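Local coordinates for protein MGS-M5 (Unidentified, PDB 4Q3N) that probably interconverts pyruvate and L-lactate with a nicotinamide coenzyme, as an L-lactate dehydrogenase of the lactate/malate dehydrogenase family from a deep-sea metagenome, at residues A79-K84 and K94-I99; H169-G174 and G272-L277; K5-G10 and K67-A72; A151-E156 and L214-A219; V103-M108 and W131-L136. All coordinates share one frame; numbering follows the deposited sequence.

Contact 1 (A79-K84 and K94-I99); sequences AGVNQK and KRNAEI
V81 stands between R95 and I99 on one side of helix 89-109, and the orientation of its two methyls defines this contact. Its side chain leaves the backbone toward the helix. CG2 lies over one face of the R95 guanidinium, displaced toward the rim, with NH2 at 3.6 Å. The side chain of K84 crosses R95 at about a right angle and lays its CE over the opposite face, 3.6 Å from NH2, so the flat group is sandwiched between aliphatic carbons. The R95 chain comes to lie between them by bending at its third torsion (chi3 72°). The other V81 methyl, CG1, turns to the tip of I99, and its 3.4 Å to CD1 is tighter than usual for two carbons. Beside it, CB of A79 rests 4.1 Å from I99 CG2.

One direct polar bond anchors the loop backbone: V81 N donates to N96 OD1 over 2.8 Å, at a nearly straight 165°, from slightly outside the plane of the amide carbonyl. The same oxygen is 3.3 Å from G80 CA, evidence of how closely the loop runs past the helix here.

The segment 79-84 follows strand 74-77 of the Rossmann domain, and in lactate dehydrogenases this chain leads toward the mobile loop over the substrate. K84 NZ and R95 NH2 lie 4.3 Å apart, but the carboxylate of E87 forms a salt bridge with R95 NH1 and also accepts from K84 N, which probably offsets much of the mutual repulsion.

Contact 2 (H169-G174 and G272-L277); sequences HAYILG and GLPAVL
G174 and G272 form a single antiparallel bridge, a hydrogen-bonded pair, between two sheets of the C-terminal alpha/beta domain: strand 168-173 belongs to one and strand 270-278 to the other. This is the tight end. The two CA atoms are 4.6 Å apart, and G174 N donates to G272 O over 3.0 Å, almost straight at 174° and on a lone pair in the carbonyl plane. The return bond, G272 N to G174 O, is equally long at 3.0 Å but bent to 140°, with its donor well above the carbonyl plane.

Beyond the bridge the backbones diverge, and at Y171 and P274 their CA atoms are already 7.7 Å apart. Side chains span this looser end, which is buried in protein and not open to solvent. L173 sends CD2 to within 3.7 Å of P274 CD, its side chain crossing the proline ring about perpendicularly. Further along, H169 stacks on H169 of the second subunit, and A191 of that subunit packs against Y171. Y171 itself turns one ring face to the proline, a CH-pi contact in which P274 CB stands 4.1 Å from the ring centroid, 23° off the normal and nearer the CE2 rim.

Contact 3 (K5-G10 and K67-A72); sequences KVVVVG and KDCKDA
K5, the first residue of strand 5-9 in the interior of the parallel Rossmann sheet, reaches across to D68, in a 3-10 segment, and to D71, in the turn that follows it and precedes strand 74-77. Its chain is fully stretched: CG lies opposite the backbone N (chi1 -175°) and every later torsion is extended as well, which carries NZ out to D68 O and D71 OD1. The ammonium donates to D71 OD1 over 2.8 Å, a salt bridge met on the syn side though 32° out of the carboxylate plane. D71 offers this oxygen because its CG is folded between its own N and carbonyl carbon (chi1 50°). The same NZ donates to D68 O at 3.0 Å, in the carbonyl plane on a lone pair, so one cation grips both a backbone and a side-chain acceptor. D68 turns its own carboxylate to other partners, OD1 to K62 and OD2 to D65 N.

Two residues along the strand, V7 spreads its methyls against the type I turn from C69 to A72. CG2 of V7 packs on A72 CB at 3.6 Å, while V7 CG1 meets the sulfur of C69, with SG 3.9 Å away.

Contact 4 (A151-E156 and L214-A219); sequences ARLRYE and LKVRDA
This is a buried helix-to-helix contact, in which helix 147-161 packs on helix 206-227 through R152, L153 and E156 on one side and K215, V216 and A219 on the other. The short segments approach to 9.5 Å between axes, with N-to-C directions 135° apart, so they run roughly antiparallel but well splayed. L153 and V216 mark the closest backbone approach. There V216 CG2 presses on the backbone of the facing helix, 3.8 Å from L153 CA, and not on the tip of the leucine.

The preceding residue, R152, runs extended as far as NE and lays its CD on the methyl of A219, 3.5 Å from CB, which also covers one face of the guanidinium. A water lies between the helices, 2.9 Å from R152 NH1, which donates to it, and within hydrogen-bonding distance of V216 O.

Both helices belong to the alpha/beta C-terminal domain of the lactate/malate dehydrogenase family, and L153 and V216 also rest on I172 of strand 168-173. H50 of a third subunit packs on R152 and A219, placing this end of the pair at a subunit interface.

At the other end E156 and K215 form a salt bridge, their side chains crossing at about a right angle. K215 curls back through three successive bends (chi2 to chi4 all near -65°), so that NZ sits 3.2 Å from both E156 OE1 and E156 OE2, each a weak bond.

Contact 5 (V103-M108 and W131-L136); sequences VVKNIM and WKESGL
K105 and M108 of helix 89-109 reach over the C-terminal end of helix 123-134, two helices that pack side by side against the parallel sheet of the Rossmann domain. The charged interactions gather on K105. Its NZ donates to E133 O over 2.8 Å, in the carbonyl plane on a lone pair, and takes up one of the acceptors near the helix end. The same nitrogen makes a salt bridge to E133 OE1 at 3.1 Å, meeting that oxygen nearly along its C-O bond. A bend at chi2 in each side chain brings the two groups together obliquely, so backbone and carboxylate of one residue hold a single ammonium. The second carboxylate oxygen, E133 OE2, is bound by the hydroxyl of Y314, the C-terminal residue.

Apolar contacts lie nearer the sheet, where V104 also touches I77. V104 sends CG1 to 3.5 Å from S134 CA, the place where the backbones come closest. One turn on, M108 is bent at both chi2 and chi3, which folds its terminal methyl onto the loop: CE is 3.5 Å from S134 O and 3.7 Å from L136 CD2. L136 in turn rests on L116 and V141, joining this methionine to the sheet.

Bonds within segment 131-136 shape the helix end, where G135 leaves helical angles with positive phi. S134 OG lies between its own backbone N and carbonyl carbon (chi1 74°), from where it donates to W131 O over 2.9 Å. As an ST turn, the same hydroxyl oxygen accepts from L136 N at 3.0 Å with an N-H...O angle of 161°.

How the contacts relate
From the N terminus, contact 3 closes first, bringing the turn before strand 74-77 back to strand 5-9 after two helices and two further strands. Contact 1 then closes a short loop between strand 74-77 and helix 89-109. Contact 5 begins later on that same helix and joins it to helix 123-134; it also touches contact 3, through V9 with V103 and C69 with I107. These three follow in series within the coenzyme-binding domain. In the C-terminal domain contact 4 joins helices 147-161 and 206-227, and contact 2 joins strand 168-173 to strand 270-278. These two cross, their segments alternating along the chain, and meet where L153 packs on A170 and V216 on I172.

Contact 1 (A79-K84 and K94-I99)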
# COMPACT_ATOMS: atom_id res chain seq x y z
N ALA A 79 -18.00 19.88 12.01
CA ALA A 79 -19.33 20.44 12.31
C ALA A 79 -19.44 21.91 12.03
O ALA A 79 -18.48 22.67 12.19
CB ALA A 79 -19.67 20.19 13.78
N GLY A 80 -20.66 22.35 11.72
CA GLY A 80 -20.93 23.76 11.52
C GLY A 80 -22.24 23.97 10.79
O GLY A 80 -22.98 23.01 10.51
N VAL A 81 -22.52 25.23 10.45
CA VAL A 81 -23.79 25.58 9.85
C VAL A 81 -23.64 26.44 8.61
O VAL A 81 -22.62 27.09 8.40
CB VAL A 81 -24.68 26.35 10.86
CG1 VAL A 81 -25.27 25.42 11.88
CG2 VAL A 81 -23.88 27.47 11.53
N ASN A 82 -24.71 26.49 7.81
CA ASN A 82 -24.70 27.33 6.62
C ASN A 82 -25.49 28.60 6.82
O ASN A 82 -26.44 28.65 7.59
CB ASN A 82 -25.25 26.55 5.43
CG ASN A 82 -24.30 25.46 4.96
OD1 ASN A 82 -23.08 25.59 5.08
ND2 ASN A 82 -24.86 24.39 4.42
N GLN A 83 -25.06 29.65 6.13
CA GLN A 83 -25.74 30.93 6.15
C GLN A 83 -27.25 30.82 5.89
O GLN A 83 -27.67 30.17 4.95
CB GLN A 83 -25.11 31.85 5.12
CG GLN A 83 -25.70 33.22 5.16
CD GLN A 83 -25.04 34.13 4.16
OE1 GLN A 83 -24.27 33.68 3.31
NE2 GLN A 83 -25.33 35.43 4.26
N LYS A 84 -28.06 31.43 6.74
CA LYS A 84 -29.51 31.47 6.53
C LYS A 84 -29.88 32.68 5.68
O LYS A 84 -29.12 33.64 5.57
CB LYS A 84 -30.26 31.54 7.87
CG LYS A 84 -30.11 30.32 8.78
CD LYS A 84 -30.92 30.56 10.05
CE LYS A 84 -30.75 29.46 11.10
NZ LYS A 84 -31.23 29.97 12.44
N LYS A 94 -20.28 34.01 14.12
CA LYS A 94 -20.56 33.78 15.54
C LYS A 94 -21.35 32.50 15.82
O LYS A 94 -21.08 31.84 16.82
CB LYS A 94 -21.30 34.97 16.14
CG LYS A 94 -20.39 36.13 16.48
CD LYS A 94 -21.24 37.41 16.67
CE LYS A 94 -20.49 38.52 17.39
NZ LYS A 94 -20.47 38.32 18.87
N ARG A 95 -22.32 32.15 14.98
CA ARG A 95 -23.03 30.88 15.17
C ARG A 95 -22.05 29.70 15.01
O ARG A 95 -22.11 28.76 15.80
CB ARG A 95 -24.18 30.71 14.18
CG ARG A 95 -25.47 31.29 14.60
CD ARG A 95 -26.40 31.32 13.40
NE ARG A 95 -26.86 29.99 13.03
CZ ARG A 95 -26.94 29.54 11.79
NH1 ARG A 95 -26.58 30.29 10.77
NH2 ARG A 95 -27.40 28.31 11.58
N ASN A 96 -21.16 29.74 14.02
CA ASN A 96 -20.15 28.67 13.90
C ASN A 96 -19.15 28.64 15.06
O ASN A 96 -18.78 27.57 15.55
CB ASN A 96 -19.40 28.78 12.56
CG ASN A 96 -20.21 28.24 11.39
OD1 ASN A 96 -20.51 27.04 11.33
ND2 ASN A 96 -20.60 29.12 10.48
N ALA A 97 -18.71 29.79 15.53
CA ALA A 97 -17.86 29.80 16.72
C ALA A 97 -18.55 29.13 17.93
O ALA A 97 -17.89 28.44 18.70
CB ALA A 97 -17.48 31.20 17.05
N GLU A 98 -19.86 29.35 18.11
CA GLU A 98 -20.55 28.74 19.24
C GLU A 98 -20.68 27.23 19.07
O GLU A 98 -20.60 26.47 20.04
CB GLU A 98 -21.95 29.38 19.46
CG GLU A 98 -21.86 30.66 20.24
CD GLU A 98 -21.41 30.45 21.67
OE1 GLU A 98 -21.79 29.41 22.25
OE2 GLU A 98 -20.67 31.30 22.21
N ILE A 99 -20.83 26.79 17.82
CA ILE A 99 -20.87 25.35 17.59
C ILE A 99 -19.51 24.71 17.96
O ILE A 99 -19.47 23.71 18.67
CB ILE A 99 -21.24 25.05 16.13
CG1 ILE A 99 -22.75 25.34 15.95
CG2 ILE A 99 -20.91 23.59 15.76
CD1 ILE A 99 -23.12 25.30 14.50

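Contact 2 (H169-G174 and G272-L277)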
# COMPACT_ATOMS: atom_id res chain seq x y z
N HIS A 169 7.08 21.46 -5.38
CA HIS A 169 7.18 21.83 -3.97
C HIS A 169 6.96 23.32 -3.83
O HIS A 169 7.91 24.10 -3.93
CB HIS A 169 8.51 21.47 -3.39
CG HIS A 169 8.89 20.05 -3.64
ND1 HIS A 169 8.09 19.00 -3.24
CD2 HIS A 169 9.96 19.50 -4.28
CE1 HIS A 169 8.67 17.86 -3.58
NE2 HIS A 169 9.79 18.14 -4.23
N ALA A 170 5.72 23.71 -3.58
CA ALA A 170 5.32 25.10 -3.54
C ALA A 170 4.10 25.14 -2.61
O ALA A 170 3.39 24.12 -2.52
CB ALA A 170 4.95 25.60 -4.95
N TYR A 171 3.89 26.28 -1.93
CA TYR A 171 2.86 26.43 -0.90
C TYR A 171 1.90 27.56 -1.27
O TYR A 171 2.32 28.59 -1.85
CB TYR A 171 3.44 26.76 0.48
CG TYR A 171 4.44 25.75 1.06
CD1 TYR A 171 4.14 24.39 1.14
CD2 TYR A 171 5.67 26.17 1.51
CE1 TYR A 171 5.08 23.48 1.65
CE2 TYR A 171 6.62 25.27 2.03
CZ TYR A 171 6.31 23.93 2.10
OH TYR A 171 7.25 23.07 2.59
N ILE A 172 0.65 27.36 -0.89
CA ILE A 172 -0.28 28.46 -0.67
C ILE A 172 -0.25 28.79 0.80
O ILE A 172 -0.31 27.87 1.63
CB ILE A 172 -1.71 28.08 -1.07
CG1 ILE A 172 -1.74 27.67 -2.53
CG2 ILE A 172 -2.72 29.25 -0.73
CD1 ILE A 172 -1.62 28.91 -3.55
N LEU A 173 -0.10 30.08 1.13
CA LEU A 173 -0.04 30.54 2.51
C LEU A 173 -1.18 31.49 2.84
O LEU A 173 -1.81 32.09 1.93
CB LEU A 173 1.28 31.29 2.81
CG LEU A 173 2.51 30.40 2.48
CD1 LEU A 173 3.78 31.19 2.71
CD2 LEU A 173 2.49 29.15 3.33
N GLY A 174 -1.35 31.71 4.14
CA GLY A 174 -2.29 32.74 4.58
C GLY A 174 -3.66 32.18 4.91
O GLY A 174 -3.80 30.99 5.29
N GLY A 272 -2.47 29.87 7.72
CA GLY A 272 -1.88 28.78 6.94
C GLY A 272 -0.37 29.01 6.74
O GLY A 272 0.05 29.98 6.08
N LEU A 273 0.44 28.16 7.38
CA LEU A 273 1.90 28.23 7.30
C LEU A 273 2.44 26.81 7.24
O LEU A 273 1.83 25.89 7.76
CB LEU A 273 2.49 28.97 8.53
CG LEU A 273 2.01 30.43 8.69
CD1 LEU A 273 2.41 30.94 10.11
CD2 LEU A 273 2.59 31.37 7.56
N PRO A 274 3.62 26.63 6.61
CA PRO A 274 4.21 25.29 6.61
C PRO A 274 4.65 24.90 8.03
O PRO A 274 5.25 25.69 8.74
CB PRO A 274 5.41 25.43 5.66
CG PRO A 274 5.81 26.88 5.75
CD PRO A 274 4.51 27.66 6.02
N ALA A 275 4.33 23.69 8.45
CA ALA A 275 4.67 23.28 9.80
C ALA A 275 5.10 21.82 9.81
O ALA A 275 4.69 21.03 8.96
CB ALA A 275 3.44 23.52 10.76
N VAL A 276 5.94 21.49 10.79
CA VAL A 276 6.43 20.14 10.96
C VAL A 276 5.47 19.37 11.87
O VAL A 276 5.31 19.73 13.05
CB VAL A 276 7.87 20.14 11.58
CG1 VAL A 276 8.37 18.68 11.71
CG2 VAL A 276 8.81 20.94 10.72
N LEU A 277 4.89 18.30 11.34
CA LEU A 277 3.95 17.45 12.09
C LEU A 277 4.56 16.10 12.48
O LEU A 277 5.18 15.42 11.65
CB LEU A 277 2.71 17.17 11.27
CG LEU A 277 1.77 18.37 11.11
CD1 LEU A 277 0.70 18.07 10.05
CD2 LEU A 277 1.08 18.60 12.47

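Contact 3 (K5-G10 and K67-A72)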
# COMPACT_ATOMS: atom_id res chain seq x y z
N LYS A 5 -6.42 5.72 17.07
CA LYS A 5 -7.86 6.00 17.08
C LYS A 5 -8.17 7.44 16.72
O LYS A 5 -7.62 8.37 17.32
CB LYS A 5 -8.42 5.73 18.49
CG LYS A 5 -9.94 5.88 18.56
CD LYS A 5 -10.29 5.48 20.00
CE LYS A 5 -11.75 5.78 20.30
NZ LYS A 5 -12.11 5.33 21.71
N VAL A 6 -9.08 7.60 15.76
CA VAL A 6 -9.51 8.91 15.34
C VAL A 6 -11.01 9.03 15.57
O VAL A 6 -11.76 8.09 15.29
CB VAL A 6 -9.19 9.15 13.85
CG1 VAL A 6 -9.86 10.46 13.37
CG2 VAL A 6 -7.65 9.18 13.63
N VAL A 7 -11.45 10.19 16.08
CA VAL A 7 -12.88 10.46 16.16
C VAL A 7 -13.20 11.56 15.12
O VAL A 7 -12.46 12.56 15.01
CB VAL A 7 -13.29 10.93 17.61
CG1 VAL A 7 -14.79 11.38 17.62
CG2 VAL A 7 -12.98 9.83 18.63
N VAL A 8 -14.25 11.34 14.33
CA VAL A 8 -14.73 12.33 13.37
C VAL A 8 -16.04 13.00 13.90
O VAL A 8 -17.03 12.31 14.14
CB VAL A 8 -14.99 11.71 11.99
CG1 VAL A 8 -15.55 12.82 11.00
CG2 VAL A 8 -13.70 11.06 11.45
N VAL A 9 -16.03 14.31 14.11
CA VAL A 9 -17.25 14.97 14.61
C VAL A 9 -17.92 15.67 13.42
O VAL A 9 -17.37 16.62 12.85
CB VAL A 9 -16.95 16.02 15.74
CG1 VAL A 9 -18.31 16.72 16.21
CG2 VAL A 9 -16.20 15.37 16.86
N GLY A 10 -19.10 15.20 13.05
CA GLY A 10 -19.90 15.79 11.97
C GLY A 10 -19.79 14.83 10.82
O GLY A 10 -18.69 14.63 10.29
N LYS A 67 -17.94 10.60 25.00
CA LYS A 67 -17.10 9.79 25.87
C LYS A 67 -16.11 8.92 25.10
O LYS A 67 -15.04 8.58 25.63
CB LYS A 67 -17.96 8.93 26.82
CG LYS A 67 -18.77 7.82 26.15
CD LYS A 67 -19.56 7.02 27.21
CE LYS A 67 -20.45 5.93 26.59
NZ LYS A 67 -19.66 4.94 25.77
N ASP A 68 -16.41 8.57 23.86
CA ASP A 68 -15.41 7.84 23.06
C ASP A 68 -14.16 8.62 22.71
O ASP A 68 -13.20 8.04 22.20
CB ASP A 68 -16.03 7.32 21.75
CG ASP A 68 -17.10 6.30 22.02
OD1 ASP A 68 -16.77 5.27 22.66
OD2 ASP A 68 -18.27 6.57 21.69
N CYS A 69 -14.15 9.92 22.98
CA CYS A 69 -12.99 10.75 22.70
C CYS A 69 -11.89 10.51 23.71
O CYS A 69 -10.75 10.93 23.50
CB CYS A 69 -13.34 12.24 22.70
SG CYS A 69 -14.36 12.70 21.28
N LYS A 70 -12.22 9.87 24.82
CA LYS A 70 -11.33 9.90 25.99
C LYS A 70 -9.92 9.42 25.63
O LYS A 70 -8.94 10.05 26.02
CB LYS A 70 -11.88 9.03 27.11
CG LYS A 70 -10.92 8.94 28.32
CD LYS A 70 -11.56 8.17 29.48
CE LYS A 70 -10.56 7.97 30.61
NZ LYS A 70 -11.21 7.88 31.93
N ASP A 71 -9.83 8.35 24.85
CA ASP A 71 -8.52 7.80 24.49
C ASP A 71 -8.26 7.92 22.99
O ASP A 71 -7.52 7.14 22.43
CB ASP A 71 -8.44 6.33 24.91
CG ASP A 71 -9.65 5.55 24.41
OD1 ASP A 71 -10.65 6.19 23.92
OD2 ASP A 71 -9.61 4.30 24.52
N ALA A 72 -8.93 8.85 22.32
CA ALA A 72 -8.67 9.11 20.90
C ALA A 72 -7.35 9.88 20.77
O ALA A 72 -7.05 10.72 21.61
CB ALA A 72 -9.80 9.88 20.29
O HOH W 1 -14.38 4.30 21.78

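Contact 4 (A151-E156 and L214-A219)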
# COMPACT_ATOMS: atom_id res chain seq x y z
N ALA A 151 -2.30 21.55 -2.50
CA ALA A 151 -2.45 20.42 -3.42
C ALA A 151 -3.02 20.87 -4.75
O ALA A 151 -2.68 20.33 -5.79
CB ALA A 151 -3.36 19.32 -2.81
N ARG A 152 -3.95 21.83 -4.73
CA ARG A 152 -4.49 22.36 -5.96
C ARG A 152 -3.41 23.06 -6.78
O ARG A 152 -3.34 22.93 -8.00
CB ARG A 152 -5.63 23.37 -5.65
CG ARG A 152 -6.87 22.68 -5.07
CD ARG A 152 -7.99 23.70 -4.72
NE ARG A 152 -9.27 23.02 -4.47
CZ ARG A 152 -10.13 23.43 -3.55
NH1 ARG A 152 -9.86 24.50 -2.76
NH2 ARG A 152 -11.24 22.77 -3.41
N LEU A 153 -2.64 23.89 -6.11
CA LEU A 153 -1.50 24.57 -6.75
C LEU A 153 -0.54 23.57 -7.42
O LEU A 153 -0.14 23.75 -8.57
CB LEU A 153 -0.71 25.36 -5.70
CG LEU A 153 0.59 26.04 -6.15
CD1 LEU A 153 0.26 27.19 -7.11
CD2 LEU A 153 1.36 26.59 -4.95
N ARG A 154 -0.16 22.53 -6.69
CA ARG A 154 0.74 21.51 -7.24
C ARG A 154 0.11 20.82 -8.45
O ARG A 154 0.76 20.66 -9.50
CB ARG A 154 1.10 20.48 -6.17
CG ARG A 154 1.69 21.11 -4.92
CD ARG A 154 1.78 20.10 -3.80
NE ARG A 154 2.93 19.23 -3.97
CZ ARG A 154 3.27 18.29 -3.10
NH1 ARG A 154 2.56 18.10 -2.00
NH2 ARG A 154 4.36 17.56 -3.32
N TYR A 155 -1.17 20.47 -8.34
CA TYR A 155 -1.89 19.93 -9.50
C TYR A 155 -1.83 20.87 -10.69
O TYR A 155 -1.53 20.45 -11.82
CB TYR A 155 -3.38 19.63 -9.15
CG TYR A 155 -4.19 19.30 -10.41
CD1 TYR A 155 -4.07 18.06 -11.08
CD2 TYR A 155 -5.06 20.25 -10.96
CE1 TYR A 155 -4.81 17.80 -12.26
CE2 TYR A 155 -5.80 19.98 -12.10
CZ TYR A 155 -5.68 18.78 -12.75
OH TYR A 155 -6.42 18.58 -13.88
N GLU A 156 -2.10 22.16 -10.48
CA GLU A 156 -2.18 23.08 -11.63
C GLU A 156 -0.82 23.22 -12.32
O GLU A 156 -0.71 23.18 -13.54
CB GLU A 156 -2.68 24.47 -11.22
CG GLU A 156 -4.16 24.50 -10.69
CD GLU A 156 -5.19 24.13 -11.76
OE1 GLU A 156 -4.83 24.16 -12.96
OE2 GLU A 156 -6.36 23.82 -11.39
N LEU A 214 -5.11 32.52 -9.82
CA LEU A 214 -6.55 32.73 -10.00
C LEU A 214 -7.31 31.41 -9.98
O LEU A 214 -8.36 31.29 -9.32
CB LEU A 214 -6.82 33.48 -11.30
CG LEU A 214 -6.23 34.90 -11.37
CD1 LEU A 214 -6.56 35.67 -12.66
CD2 LEU A 214 -6.67 35.70 -10.16
N LYS A 215 -6.77 30.40 -10.66
CA LYS A 215 -7.40 29.07 -10.68
C LYS A 215 -7.51 28.50 -9.28
O LYS A 215 -8.51 27.89 -8.88
CB LYS A 215 -6.58 28.06 -11.54
CG LYS A 215 -6.72 28.23 -13.04
CD LYS A 215 -8.14 27.85 -13.49
CE LYS A 215 -8.44 26.36 -13.22
NZ LYS A 215 -7.57 25.37 -13.96
N VAL A 216 -6.43 28.65 -8.53
CA VAL A 216 -6.45 28.15 -7.15
C VAL A 216 -7.48 28.91 -6.30
O VAL A 216 -8.26 28.30 -5.56
CB VAL A 216 -5.04 28.25 -6.51
CG1 VAL A 216 -5.10 27.99 -4.99
CG2 VAL A 216 -4.09 27.28 -7.19
N ARG A 217 -7.50 30.24 -6.44
CA ARG A 217 -8.48 31.09 -5.76
C ARG A 217 -9.95 30.70 -6.03
O ARG A 217 -10.78 30.73 -5.13
CB ARG A 217 -8.32 32.56 -6.21
CG ARG A 217 -7.17 33.33 -5.60
CD ARG A 217 -7.56 34.10 -4.32
NE ARG A 217 -8.93 34.60 -4.30
CZ ARG A 217 -9.30 35.84 -4.63
NH1 ARG A 217 -8.41 36.73 -5.04
NH2 ARG A 217 -10.59 36.18 -4.56
N ASP A 218 -10.24 30.34 -7.28
CA ASP A 218 -11.61 30.11 -7.76
C ASP A 218 -12.02 28.64 -7.69
O ASP A 218 -13.16 28.32 -7.99
CB ASP A 218 -11.72 30.56 -9.21
CG ASP A 218 -13.14 30.86 -9.64
OD1 ASP A 218 -13.95 31.45 -8.84
OD2 ASP A 218 -13.44 30.58 -10.82
N ALA A 219 -11.09 27.76 -7.30
CA ALA A 219 -11.34 26.31 -7.35
C ALA A 219 -12.55 25.83 -6.56
O ALA A 219 -13.38 25.08 -7.08
CB ALA A 219 -10.09 25.53 -6.90
O HOH W 2 -7.91 26.60 -3.30

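Contact 5 (V103-M108 and W131-L136)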
# COMPACT_ATOMS: atom_id res chain seq x y z
N VAL A 103 -18.73 21.86 20.75
CA VAL A 103 -18.08 20.61 20.41
C VAL A 103 -16.82 20.41 21.27
O VAL A 103 -16.59 19.36 21.84
CB VAL A 103 -17.70 20.56 18.94
CG1 VAL A 103 -16.72 19.36 18.66
CG2 VAL A 103 -18.96 20.43 18.10
N VAL A 104 -16.01 21.45 21.34
CA VAL A 104 -14.75 21.34 22.02
C VAL A 104 -14.93 21.12 23.52
O VAL A 104 -14.25 20.26 24.10
CB VAL A 104 -13.92 22.57 21.68
CG1 VAL A 104 -12.79 22.74 22.68
CG2 VAL A 104 -13.42 22.40 20.24
N LYS A 105 -15.89 21.81 24.14
CA LYS A 105 -16.18 21.57 25.56
C LYS A 105 -16.62 20.13 25.80
O LYS A 105 -16.21 19.50 26.76
CB LYS A 105 -17.29 22.51 26.07
CG LYS A 105 -16.91 24.00 26.08
CD LYS A 105 -15.47 24.30 26.52
CE LYS A 105 -15.35 25.73 27.07
NZ LYS A 105 -13.96 26.21 27.25
N ASN A 106 -17.49 19.62 24.93
CA ASN A 106 -17.93 18.23 25.03
C ASN A 106 -16.75 17.25 24.85
O ASN A 106 -16.66 16.22 25.55
CB ASN A 106 -19.03 17.95 24.00
CG ASN A 106 -20.38 18.56 24.43
OD1 ASN A 106 -20.64 18.61 25.61
ND2 ASN A 106 -21.19 19.04 23.51
N ILE A 107 -15.86 17.56 23.90
CA ILE A 107 -14.67 16.70 23.72
C ILE A 107 -13.81 16.71 24.98
O ILE A 107 -13.40 15.65 25.48
CB ILE A 107 -13.80 17.16 22.53
CG1 ILE A 107 -14.52 16.98 21.18
CG2 ILE A 107 -12.43 16.36 22.50
CD1 ILE A 107 -13.83 17.73 20.07
N MET A 108 -13.57 17.91 25.53
CA MET A 108 -12.67 18.00 26.69
C MET A 108 -13.27 17.34 27.92
O MET A 108 -12.52 16.81 28.73
CB MET A 108 -12.28 19.45 27.00
CG MET A 108 -11.61 20.16 25.80
SD MET A 108 -10.21 19.23 25.07
CE MET A 108 -9.11 19.27 26.48
N TRP A 131 -8.81 26.30 19.71
CA TRP A 131 -7.61 26.35 20.55
C TRP A 131 -7.95 27.00 21.91
O TRP A 131 -7.69 26.42 22.98
CB TRP A 131 -6.47 27.10 19.85
CG TRP A 131 -5.36 27.47 20.81
CD1 TRP A 131 -4.70 26.62 21.67
CD2 TRP A 131 -4.81 28.77 21.04
NE1 TRP A 131 -3.77 27.31 22.40
CE2 TRP A 131 -3.83 28.64 22.06
CE3 TRP A 131 -5.03 30.04 20.49
CZ2 TRP A 131 -3.09 29.73 22.55
CZ3 TRP A 131 -4.31 31.11 20.96
CH2 TRP A 131 -3.34 30.96 21.99
N LYS A 132 -8.55 28.18 21.86
CA LYS A 132 -8.91 28.90 23.07
C LYS A 132 -9.89 28.13 23.94
O LYS A 132 -9.76 28.12 25.14
CB LYS A 132 -9.50 30.28 22.73
CG LYS A 132 -8.50 31.19 22.07
CD LYS A 132 -7.25 31.28 22.93
CE LYS A 132 -7.17 32.59 23.66
NZ LYS A 132 -6.57 33.63 22.78
N GLU A 133 -10.88 27.49 23.34
CA GLU A 133 -11.91 26.87 24.18
C GLU A 133 -11.41 25.54 24.74
O GLU A 133 -11.95 25.02 25.71
CB GLU A 133 -13.19 26.68 23.40
CG GLU A 133 -13.82 28.00 22.88
CD GLU A 133 -14.34 28.87 24.03
OE1 GLU A 133 -14.54 28.34 25.13
OE2 GLU A 133 -14.55 30.08 23.83
N SER A 134 -10.38 24.98 24.11
CA SER A 134 -9.93 23.66 24.52
C SER A 134 -9.05 23.70 25.75
O SER A 134 -9.03 22.74 26.51
CB SER A 134 -9.17 22.96 23.38
OG SER A 134 -7.88 23.53 23.23
N GLY A 135 -8.32 24.79 25.95
CA GLY A 135 -7.39 24.84 27.09
C GLY A 135 -6.09 24.11 26.76
O GLY A 135 -5.18 24.02 27.58
N LEU A 136 -5.98 23.57 25.55
CA LEU A 136 -4.80 22.78 25.16
C LEU A 136 -3.69 23.66 24.66
O LEU A 136 -3.93 24.79 24.27
CB LEU A 136 -5.17 21.76 24.05
CG LEU A 136 -6.19 20.68 24.40
CD1 LEU A 136 -6.60 19.89 23.15
CD2 LEU A 136 -5.55 19.77 25.46